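Local coordinates for allophycocyanin beta-18 subunit apoprotein (Chroococcidiopsis thermalis PCC 7203, PDB 6HRK) that binds biliverdin covalently as an engineered far-red fluorescent biliprotein derived from an allophycocyanin subunit of the kind that serves cyanobacterial light harvesting, at residues Gly41-Thr46 / Asn50-Asp55; Gln31-Leu36 / Pro93-Ala98; Tyr65-Gly70 / Ile120-Glu125. The protein carries 18 engineered substitutions. All blocks are in the same frame, centred on the assembly; numbering follows the deposited sequence.

Contact 1 (Gly41-Thr46 / Asn50-Asp55). Engineered in segment 41-46: Cys-42 (natural residue Asn). Engineered in segment 50-55: Cys-52 (natural residue Tyr). With BLA (biliverdine IX alpha), chain E.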
loop_
_atom_site.group_PDB
_atom_site.type_symbol
_atom_site.label_atom_id
_atom_site.label_comp_id
_atom_site.label_asym_id
_atom_site.label_seq_id
_atom_site.Cartn_x
_atom_site.Cartn_y
_atom_site.Cartn_z
ATOM N N GLY A 41 -14.909 4.852 12.060
ATOM C CA GLY A 41 -13.812 4.313 11.262
ATOM C C GLY A 41 -13.981 4.472 9.762
ATOM O O GLY A 41 -15.095 4.638 9.259
ATOM N N CYS A 42 -12.862 4.379 9.048
ATOM C CA CYS A 42 -12.827 4.617 7.601
ATOM C C CYS A 42 -13.202 3.392 6.736
ATOM O O CYS A 42 -12.894 3.364 5.542
ATOM C CB CYS A 42 -11.450 5.167 7.204
ATOM S SG CYS A 42 -10.056 4.145 7.722
ATOM N N ALA A 43 -13.856 2.389 7.330
ATOM C CA ALA A 43 -14.479 1.302 6.567
ATOM C C ALA A 43 -15.744 0.740 7.243
ATOM O O ALA A 43 -16.047 -0.447 7.100
ATOM C CB ALA A 43 -13.462 0.193 6.324
ATOM N N TYR A 44 -16.489 1.594 7.954
ATOM C CA TYR A 44 -17.708 1.165 8.657
ATOM C C TYR A 44 -18.793 0.739 7.669
ATOM O O TYR A 44 -19.247 -0.406 7.690
ATOM C CB TYR A 44 -18.250 2.273 9.578
ATOM C CG TYR A 44 -19.554 1.895 10.265
ATOM C CD1 TYR A 44 -19.637 0.744 11.048
ATOM C CD2 TYR A 44 -20.708 2.671 10.116
ATOM C CE1 TYR A 44 -20.820 0.374 11.670
ATOM C CE2 TYR A 44 -21.901 2.310 10.738
ATOM C CZ TYR A 44 -21.951 1.161 11.513
ATOM O OH TYR A 44 -23.121 0.790 12.136
ATOM N N THR A 45 -19.189 1.668 6.803
ATOM C CA THR A 45 -20.187 1.398 5.768
ATOM C C THR A 45 -19.545 0.683 4.578
ATOM O O THR A 45 -18.318 0.574 4.497
ATOM C CB THR A 45 -20.840 2.702 5.269
ATOM O OG1 THR A 45 -19.839 3.556 4.702
ATOM C CG2 THR A 45 -21.525 3.429 6.415
ATOM N N THR A 46 -20.384 0.202 3.664
ATOM C CA THR A 46 -19.926 -0.413 2.415
ATOM C C THR A 46 -19.257 0.624 1.502
ATOM O O THR A 46 -18.228 0.344 0.881
ATOM C CB THR A 46 -21.091 -1.088 1.660
ATOM O OG1 THR A 46 -21.762 -2.005 2.533
ATOM C CG2 THR A 46 -20.590 -1.839 0.421
ATOM N N ASN A 50 -15.433 0.150 0.371
ATOM C CA ASN A 50 -15.097 0.173 -1.058
ATOM C C ASN A 50 -14.018 1.196 -1.400
ATOM O O ASN A 50 -13.075 0.878 -2.120
ATOM C CB ASN A 50 -16.343 0.436 -1.918
ATOM C CG ASN A 50 -17.185 -0.812 -2.140
ATOM O OD1 ASN A 50 -16.668 -1.925 -2.221
ATOM N ND2 ASN A 50 -18.492 -0.626 -2.266
ATOM N N MET A 51 -14.161 2.412 -0.880
ATOM C CA MET A 51 -13.135 3.450 -1.049
ATOM C C MET A 51 -11.834 3.126 -0.293
ATOM O O MET A 51 -10.761 3.567 -0.697
ATOM C CB MET A 51 -13.673 4.826 -0.637
ATOM C CG MET A 51 -14.726 5.363 -1.597
ATOM S SD MET A 51 -15.302 7.022 -1.196
ATOM C CE MET A 51 -16.211 6.686 0.305
ATOM N N CYS A 52 -11.943 2.355 0.791
ATOM C CA CYS A 52 -10.782 1.880 1.553
ATOM C C CYS A 52 -9.925 0.852 0.816
ATOM O O CYS A 52 -8.693 0.932 0.873
ATOM C CB CYS A 52 -11.213 1.350 2.934
ATOM S SG CYS A 52 -9.928 1.330 4.205
ATOM N N VAL A 53 -10.559 -0.106 0.138
ATOM C CA VAL A 53 -9.823 -1.041 -0.736
ATOM C C VAL A 53 -9.340 -0.360 -2.021
ATOM O O VAL A 53 -8.259 -0.678 -2.527
ATOM C CB VAL A 53 -10.607 -2.345 -1.056
ATOM C CG1 VAL A 53 -10.794 -3.177 0.209
ATOM C CG2 VAL A 53 -11.945 -2.083 -1.752
ATOM N N ARG A 54 -10.137 0.580 -2.531
ATOM C CA ARG A 54 -9.753 1.425 -3.667
ATOM C C ARG A 54 -8.455 2.182 -3.374
ATOM O O ARG A 54 -7.520 2.147 -4.175
ATOM C CB ARG A 54 -10.885 2.412 -3.991
ATOM C CG ARG A 54 -10.663 3.320 -5.196
ATOM C CD ARG A 54 -11.495 4.592 -5.086
ATOM N NE ARG A 54 -10.982 5.494 -4.056
ATOM C CZ ARG A 54 -11.379 6.753 -3.859
ATOM N NH1 ARG A 54 -12.319 7.319 -4.622
ATOM N NH2 ARG A 54 -10.820 7.461 -2.882
ATOM N N ASP A 55 -8.408 2.860 -2.226
ATOM C CA ASP A 55 -7.210 3.599 -1.797
ATOM C C ASP A 55 -5.979 2.707 -1.683
ATOM O O ASP A 55 -4.920 3.052 -2.197
ATOM C CB ASP A 55 -7.440 4.297 -0.452
ATOM C CG ASP A 55 -8.283 5.548 -0.572
ATOM O OD1 ASP A 55 -8.904 5.786 -1.629
ATOM O OD2 ASP A 55 -8.322 6.297 0.420
HETATM C CHA BLA E . -11.455 9.434 0.355
HETATM N NA BLA E . -9.084 8.921 -0.601
HETATM C C1A BLA E . -10.202 9.674 -0.460
HETATM C C2A BLA E . -10.036 10.894 -1.291
HETATM C C3A BLA E . -8.791 10.808 -1.893
HETATM C C4A BLA E . -8.196 9.515 -1.445
HETATM C CMA BLA E . -8.188 11.831 -2.821
HETATM C CAA BLA E . -11.046 12.018 -1.426
HETATM C CBA BLA E . -11.664 12.095 -2.821
HETATM C CGA BLA E . -12.269 10.781 -3.249
HETATM O O1A BLA E . -11.597 10.038 -3.995
HETATM O O2A BLA E . -13.413 10.484 -2.847
HETATM C CHB BLA E . -6.832 8.943 -1.794
HETATM N NB BLA E . -7.198 9.317 -4.322
HETATM C C1B BLA E . -6.433 8.941 -3.259
HETATM C C2B BLA E . -5.160 8.518 -3.694
HETATM C C3B BLA E . -5.084 8.621 -5.080
HETATM C C4B BLA E . -6.426 9.145 -5.406
HETATM C CMB BLA E . -4.057 8.025 -2.789
HETATM O OB BLA E . -6.902 9.448 -6.774
HETATM C CAB BLA E . -3.902 8.280 -5.970
HETATM C CBB BLA E . -4.293 8.064 -7.416
HETATM N NC BLA E . -8.114 5.475 2.997
HETATM C C1C BLA E . -7.016 4.752 3.213
HETATM C C2C BLA E . -7.321 3.715 4.252
HETATM C C3C BLA E . -8.807 3.556 3.979
HETATM C C4C BLA E . -9.288 4.989 3.690
HETATM C CMC BLA E . -6.512 2.434 4.093
HETATM O OC BLA E . -5.950 4.852 2.630
HETATM C CAC BLA E . -9.588 2.707 4.994
HETATM C CBC BLA E . -9.794 3.396 6.322
HETATM C CHD BLA E . -10.526 5.004 2.805
HETATM N ND BLA E . -10.709 7.185 1.459
HETATM C C1D BLA E . -11.182 6.298 2.382
HETATM C C2D BLA E . -12.523 6.751 2.833
HETATM C C3D BLA E . -12.757 8.018 2.115
HETATM C C4D BLA E . -11.563 8.225 1.258
HETATM C CMD BLA E . -13.440 6.096 3.833
HETATM C CAD BLA E . -13.968 8.914 2.209
HETATM C CBD BLA E . -13.916 9.799 3.440
HETATM C CGD BLA E . -15.201 10.587 3.485
HETATM O O1D BLA E . -15.152 11.805 3.220
HETATM O O2D BLA E . -16.260 9.989 3.777
#

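Contact 2 (Gln31-Leu36 / Pro93-Ala98). Engineered in segment 93-98: Cys-95 (natural residue Gly).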
loop_
_atom_site.group_PDB
_atom_site.type_symbol
_atom_site.label_atom_id
_atom_site.label_comp_id
_atom_site.label_asym_id
_atom_site.label_seq_id
_atom_site.Cartn_x
_atom_site.Cartn_y
_atom_site.Cartn_z
ATOM N N GLN A 31 -7.987 -6.744 11.905
ATOM C CA GLN A 31 -7.636 -7.448 13.152
ATOM C C GLN A 31 -6.891 -6.520 14.109
ATOM O O GLN A 31 -7.228 -6.424 15.289
ATOM C CB GLN A 31 -6.774 -8.693 12.886
ATOM C CG GLN A 31 -7.550 -9.990 12.726
ATOM C CD GLN A 31 -6.666 -11.213 12.921
ATOM O OE1 GLN A 31 -5.629 -11.353 12.270
ATOM N NE2 GLN A 31 -7.071 -12.101 13.825
ATOM N N GLU A 32 -5.877 -5.842 13.579
ATOM C CA GLU A 32 -5.004 -4.973 14.375
ATOM C C GLU A 32 -5.641 -3.610 14.648
ATOM O O GLU A 32 -5.378 -3.008 15.692
ATOM C CB GLU A 32 -3.656 -4.799 13.676
ATOM C CG GLU A 32 -2.922 -6.111 13.425
ATOM C CD GLU A 32 -1.684 -5.939 12.574
ATOM O OE1 GLU A 32 -0.945 -4.962 12.790
ATOM O OE2 GLU A 32 -1.439 -6.786 11.692
ATOM N N TYR A 33 -6.463 -3.131 13.709
ATOM C CA TYR A 33 -7.238 -1.898 13.874
ATOM C C TYR A 33 -8.730 -2.174 13.668
ATOM O O TYR A 33 -9.286 -1.837 12.620
ATOM C CB TYR A 33 -6.749 -0.830 12.894
ATOM C CG TYR A 33 -5.342 -0.364 13.175
ATOM C CD1 TYR A 33 -5.101 0.699 14.042
ATOM C CD2 TYR A 33 -4.246 -0.994 12.581
ATOM C CE1 TYR A 33 -3.806 1.132 14.302
ATOM C CE2 TYR A 33 -2.950 -0.570 12.839
ATOM C CZ TYR A 33 -2.737 0.492 13.696
ATOM O OH TYR A 33 -1.460 0.915 13.955
ATOM N N PRO A 34 -9.393 -2.790 14.673
ATOM C CA PRO A 34 -10.832 -3.082 14.569
ATOM C C PRO A 34 -11.738 -1.846 14.613
ATOM O O PRO A 34 -12.914 -1.949 14.264
ATOM C CB PRO A 34 -11.092 -3.997 15.772
ATOM C CG PRO A 34 -10.050 -3.615 16.762
ATOM C CD PRO A 34 -8.838 -3.233 15.967
ATOM N N GLU A 35 -11.196 -0.703 15.043
ATOM C CA GLU A 35 -11.897 0.589 14.982
ATOM C C GLU A 35 -12.378 1.003 13.587
ATOM O O GLU A 35 -13.397 1.686 13.469
ATOM C CB GLU A 35 -11.030 1.699 15.591
ATOM C CG GLU A 35 -9.703 1.939 14.879
ATOM C CD GLU A 35 -8.516 1.800 15.810
ATOM O OE1 GLU A 35 -7.836 2.815 16.066
ATOM O OE2 GLU A 35 -8.271 0.677 16.297
ATOM N N LEU A 36 -11.665 0.574 12.545
ATOM C CA LEU A 36 -12.006 0.920 11.161
ATOM C C LEU A 36 -13.354 0.348 10.702
ATOM O O LEU A 36 -14.007 0.934 9.840
ATOM C CB LEU A 36 -10.903 0.467 10.194
ATOM C CG LEU A 36 -9.450 0.898 10.457
ATOM C CD1 LEU A 36 -8.602 0.631 9.222
ATOM C CD2 LEU A 36 -9.340 2.356 10.884
ATOM N N PRO A 93 -7.377 7.978 9.726
ATOM C CA PRO A 93 -6.143 8.019 10.517
ATOM C C PRO A 93 -4.910 7.567 9.724
ATOM O O PRO A 93 -4.991 6.631 8.927
ATOM C CB PRO A 93 -6.436 7.072 11.697
ATOM C CG PRO A 93 -7.878 6.714 11.605
ATOM C CD PRO A 93 -8.262 6.889 10.173
ATOM N N LEU A 94 -3.784 8.235 9.966
ATOM C CA LEU A 94 -2.569 8.069 9.155
ATOM C C LEU A 94 -1.756 6.811 9.483
ATOM O O LEU A 94 -1.138 6.235 8.583
ATOM C CB LEU A 94 -1.670 9.313 9.266
ATOM C CG LEU A 94 -1.961 10.508 8.342
ATOM C CD1 LEU A 94 -3.446 10.784 8.155
ATOM C CD2 LEU A 94 -1.258 11.750 8.875
ATOM N N CYS A 95 -1.745 6.396 10.751
ATOM C CA CYS A 95 -0.970 5.219 11.177
ATOM C C CYS A 95 -1.517 3.899 10.600
ATOM O O CYS A 95 -0.730 3.081 10.120
ATOM C CB CYS A 95 -0.829 5.153 12.711
ATOM S SG CYS A 95 0.600 4.203 13.289
ATOM N N PRO A 96 -2.854 3.687 10.639
ATOM C CA PRO A 96 -3.450 2.530 9.940
ATOM C C PRO A 96 -3.243 2.543 8.424
ATOM O O PRO A 96 -3.016 1.486 7.838
ATOM C CB PRO A 96 -4.945 2.645 10.263
ATOM C CG PRO A 96 -5.006 3.435 11.516
ATOM C CD PRO A 96 -3.858 4.396 11.450
ATOM N N THR A 97 -3.336 3.724 7.808
ATOM C CA THR A 97 -3.026 3.905 6.380
ATOM C C THR A 97 -1.591 3.483 6.071
ATOM O O THR A 97 -1.333 2.834 5.054
ATOM C CB THR A 97 -3.222 5.375 5.936
ATOM O OG1 THR A 97 -4.530 5.826 6.313
ATOM C CG2 THR A 97 -3.054 5.529 4.425
ATOM N N ALA A 98 -0.665 3.860 6.952
ATOM C CA ALA A 98 0.734 3.457 6.831
ATOM C C ALA A 98 0.884 1.946 6.981
ATOM O O ALA A 98 1.571 1.313 6.178
ATOM C CB ALA A 98 1.593 4.185 7.858
#

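Contact 3 (Tyr65-Gly70 / Ile120-Glu125). Engineered in segment 120-125: Ala-121 (natural residue Thr).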
loop_
_atom_site.group_PDB
_atom_site.type_symbol
_atom_site.label_atom_id
_atom_site.label_comp_id
_atom_site.label_asym_id
_atom_site.label_seq_id
_atom_site.Cartn_x
_atom_site.Cartn_y
_atom_site.Cartn_z
ATOM N N TYR A 65 4.540 0.604 -10.178
ATOM C CA TYR A 65 5.107 1.557 -11.141
ATOM C C TYR A 65 6.447 2.122 -10.663
ATOM O O TYR A 65 7.388 2.221 -11.446
ATOM C CB TYR A 65 4.114 2.701 -11.417
ATOM C CG TYR A 65 4.689 3.869 -12.190
ATOM C CD1 TYR A 65 5.347 3.674 -13.405
ATOM C CD2 TYR A 65 4.572 5.175 -11.709
ATOM C CE1 TYR A 65 5.880 4.745 -14.111
ATOM C CE2 TYR A 65 5.097 6.250 -12.410
ATOM C CZ TYR A 65 5.750 6.033 -13.608
ATOM O OH TYR A 65 6.265 7.100 -14.300
ATOM N N ALA A 66 6.520 2.486 -9.384
ATOM C CA ALA A 66 7.751 3.008 -8.789
ATOM C C ALA A 66 8.923 2.027 -8.901
ATOM O O ALA A 66 10.046 2.441 -9.196
ATOM C CB ALA A 66 7.516 3.386 -7.335
ATOM N N ILE A 67 8.654 0.740 -8.676
ATOM C CA ILE A 67 9.676 -0.314 -8.810
ATOM C C ILE A 67 10.073 -0.517 -10.278
ATOM O O ILE A 67 11.254 -0.678 -10.574
ATOM C CB ILE A 67 9.213 -1.657 -8.185
ATOM C CG1 ILE A 67 9.040 -1.513 -6.666
ATOM C CG2 ILE A 67 10.210 -2.781 -8.471
ATOM C CD1 ILE A 67 8.073 -2.510 -6.058
ATOM N N VAL A 68 9.092 -0.516 -11.182
ATOM C CA VAL A 68 9.353 -0.636 -12.626
ATOM C C VAL A 68 10.094 0.588 -13.169
ATOM O O VAL A 68 11.009 0.448 -13.981
ATOM C CB VAL A 68 8.047 -0.875 -13.427
ATOM C CG1 VAL A 68 8.265 -0.740 -14.935
ATOM C CG2 VAL A 68 7.487 -2.253 -13.110
ATOM N N ALA A 69 9.701 1.776 -12.713
ATOM C CA ALA A 69 10.294 3.031 -13.187
ATOM C C ALA A 69 11.749 3.252 -12.745
ATOM O O ALA A 69 12.448 4.068 -13.345
ATOM C CB ALA A 69 9.435 4.211 -12.760
ATOM N N GLY A 70 12.190 2.544 -11.701
ATOM C CA GLY A 70 13.558 2.648 -11.187
ATOM C C GLY A 70 13.658 3.099 -9.737
ATOM O O GLY A 70 14.723 2.975 -9.126
ATOM N N ILE A 120 15.649 -9.506 -2.614
ATOM C CA ILE A 120 14.600 -8.554 -2.986
ATOM C C ILE A 120 14.442 -7.517 -1.868
ATOM O O ILE A 120 13.533 -7.600 -1.035
ATOM C CB ILE A 120 13.261 -9.288 -3.279
ATOM C CG1 ILE A 120 13.438 -10.337 -4.391
ATOM C CG2 ILE A 120 12.157 -8.304 -3.656
ATOM C CD1 ILE A 120 13.937 -9.793 -5.716
ATOM N N ALA A 121 15.366 -6.558 -1.850
ATOM C CA ALA A 121 15.320 -5.409 -0.938
ATOM C C ALA A 121 14.725 -4.171 -1.618
ATOM O O ALA A 121 13.967 -3.426 -0.992
ATOM C CB ALA A 121 16.713 -5.103 -0.412
ATOM N N PHE A 122 15.084 -3.961 -2.888
ATOM C CA PHE A 122 14.567 -2.851 -3.727
ATOM C C PHE A 122 13.038 -2.670 -3.759
ATOM O O PHE A 122 12.555 -1.555 -3.961
ATOM C CB PHE A 122 15.090 -2.984 -5.172
ATOM C CG PHE A 122 14.524 -4.161 -5.930
ATOM C CD1 PHE A 122 13.348 -4.033 -6.670
ATOM C CD2 PHE A 122 15.172 -5.394 -5.920
ATOM C CE1 PHE A 122 12.825 -5.112 -7.370
ATOM C CE2 PHE A 122 14.655 -6.476 -6.619
ATOM C CZ PHE A 122 13.480 -6.337 -7.344
ATOM N N VAL A 123 12.297 -3.765 -3.590
ATOM C CA VAL A 123 10.825 -3.739 -3.523
ATOM C C VAL A 123 10.282 -2.878 -2.374
ATOM O O VAL A 123 9.219 -2.276 -2.518
ATOM C CB VAL A 123 10.253 -5.187 -3.463
ATOM C CG1 VAL A 123 8.794 -5.238 -3.007
ATOM C CG2 VAL A 123 10.392 -5.838 -4.829
ATOM N N ASP A 124 11.008 -2.820 -1.259
ATOM C CA ASP A 124 10.585 -2.058 -0.071
ATOM C C ASP A 124 10.398 -0.555 -0.333
ATOM O O ASP A 124 9.450 0.053 0.170
ATOM C CB ASP A 124 11.602 -2.239 1.069
ATOM C CG ASP A 124 11.678 -3.674 1.588
ATOM O OD1 ASP A 124 11.210 -4.606 0.895
ATOM O OD2 ASP A 124 12.218 -3.869 2.698
ATOM N N GLU A 125 11.302 0.015 -1.128
ATOM C CA GLU A 125 11.441 1.475 -1.304
ATOM C C GLU A 125 10.138 2.309 -1.386
ATOM O O GLU A 125 9.928 3.178 -0.537
ATOM C CB GLU A 125 12.377 1.766 -2.495
ATOM C CG GLU A 125 12.296 3.177 -3.056
ATOM C CD GLU A 125 13.377 3.481 -4.068
ATOM O OE1 GLU A 125 14.018 2.552 -4.607
ATOM O OE2 GLU A 125 13.560 4.680 -4.335
#

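Contact 1 (Gly41-Thr46 / Asn50-Asp55)
Thr-46 and Asn-50 join the two segments through the first turn of helix 46-69: Asn-50 N donates to Thr-46 O at 2.8 Å, with an N-H...O angle of 169°. Upstream, the irregular chain of 41-46 runs past the next helical turn, where the CA atoms of Ala-43 and Cys-52 approach to 6.3 Å. Their methyl and methylene groups meet there, Ala-43 CB to Cys-52 CB at 4.2 Å. At the helix start, Thr-46 CG2 and the amide of Asn-50 lie alongside, pointing the same way. Both cysteines are engineered and both are covalently linked to biliverdin: Cys-42 SG to its CBC, and Cys-52 SG to the adjacent CAC. The Cys-52 sulfur stands opposite its own backbone N (chi1 -157°), which carries it from the helix to the same two-carbon, vinyl-derived arm that Cys-42 reaches from the loop. Further along, Asp-55 OD2 accepts from biliverdin NA at 2.9 Å and, in a weak bond, from NC. Its other oxygen, OD1, takes NE and NH2 of Arg-54 in a side-on salt bridge in the guanidinium plane, Arg-54 NH2 to Asp-55 OD1 at 2.8 Å. NH1 and NH2 of Arg-54 also both donate to propionate oxygen O1A, each at 2.9 Å, while Met-51 CG lies over one guanidinium face. Arg-54 thus bridges Asp-55 and the propionate, and probably steadies the negative charge of both carboxylates. Thr-45, at the N-cap position just before the helix, caps Arg-48 N with its OG1; Ala-43 packs on Phe-30, and Val-53 faces Val-22 and Val-26, setting helix 46-69 against helix 18-32.

Contact 2 (Gln31-Leu36 / Pro93-Ala98)
Tyr-33 and Pro-96 make a CH-pi contact: Pro-96 CG stands 4.0 Å from the centroid of the Tyr-33 ring and 23° off its normal, so it sits over a face but displaced toward the rim. The nearest ring atom is Tyr-33 CD1, 3.7 Å from Pro-96 CG, and the two side chains cross at about a right angle. Tyr-33 CG lies opposite the carbonyl carbon (chi1 -66°), a rotation that lays the ring across the start of helix 94-115. Purely aliphatic packing adds Leu-36 CD1, 4.3 Å from Pro-96 CB, so that the proline ring is met by both the tyrosine and the leucine. A looser van der Waals approach is made by the hydroxyl: Tyr-33 OH is 3.9 Å from SG of the engineered Cys-95. Polar bonds act within the helix start: Thr-97 OG1 donates to Pro-93 O at 2.8 Å, tying the first turn to the residue at the N-cap position. Pro-96, in that same turn, has no N-H to give, and a helix start needs none there. A charged link runs alongside, a salt bridge from Glu-32 OE1 to Arg-99 NH1, and Tyr-33 also touches Arg-99. The pairing joins the end of helix 18-32, with the short 3-10 turn at 34-36, to the beginning of helix 94-115. Leu-36, whose side chain comes within about 4 Å of biliverdin between nearest atoms, and Thr-97, which touches it, place this junction at the border of the chromophore pocket in the globin-like helical fold of phycobilisome proteins.

Contact 3 (Tyr65-Gly70 / Ile120-Glu125)
In the globin-like all-helical fold of the phycobilisome proteins, Ile-67 near the end of helix 46-69 meets Phe-122 and Val-123 in the bend that leads into helix 125-134. The closest CA atoms are those of Ile-67 and Val-123, 6.4 Å apart, and the contact is apolar. Methyl CG2 of Ile-67 comes to the edge of the Phe-122 ring, in its plane, 3.7 Å from CE1; the two side chains cross at about a right angle, and the methyl does not lie over a ring face. Phe-122 CG falls between its backbone N and carbonyl carbon (chi1 69°), which turns the ring off the bend toward the end of helix 46-69, where its CE1 edge meets Ile-67. The ring also touches Arg-7 and Val-10, so helix 4-16 shares the junction, and Arg-7 NH1 bonds to Ile-67 O. On the helix 125-134 side, Pro-126 packs on Ile-67, while Glu-125 OE2 accepts from Ala-72 N just past the helix end. The other branch of Ile-67 ends against the backbone: its CD1 lies 3.7 Å from Val-123 O and 4.2 Å from Val-123 CG1.

In the fold
From the N terminus, helix 18-32 ends in segment 31-36, where contact 2 opens. After a few residues the chain enters contact 1, a short closure where the loop before helix 46-69 runs into the helix's first turns, lying wholly inside the long loop closed by contact 2. Contact 3 opens at the far end of helix 46-69, before contact 2 closes at 93-98, and itself closes only at 120-125, so contacts 2 and 3 cross. Contacts 1 and 2 touch, with Ala-43 N probably bonded to Leu-36 O at 2.9 Å. Contact 3 lies across the chain's centre, about 27 Å from contact 1 between centres, joined to it by helix 46-69.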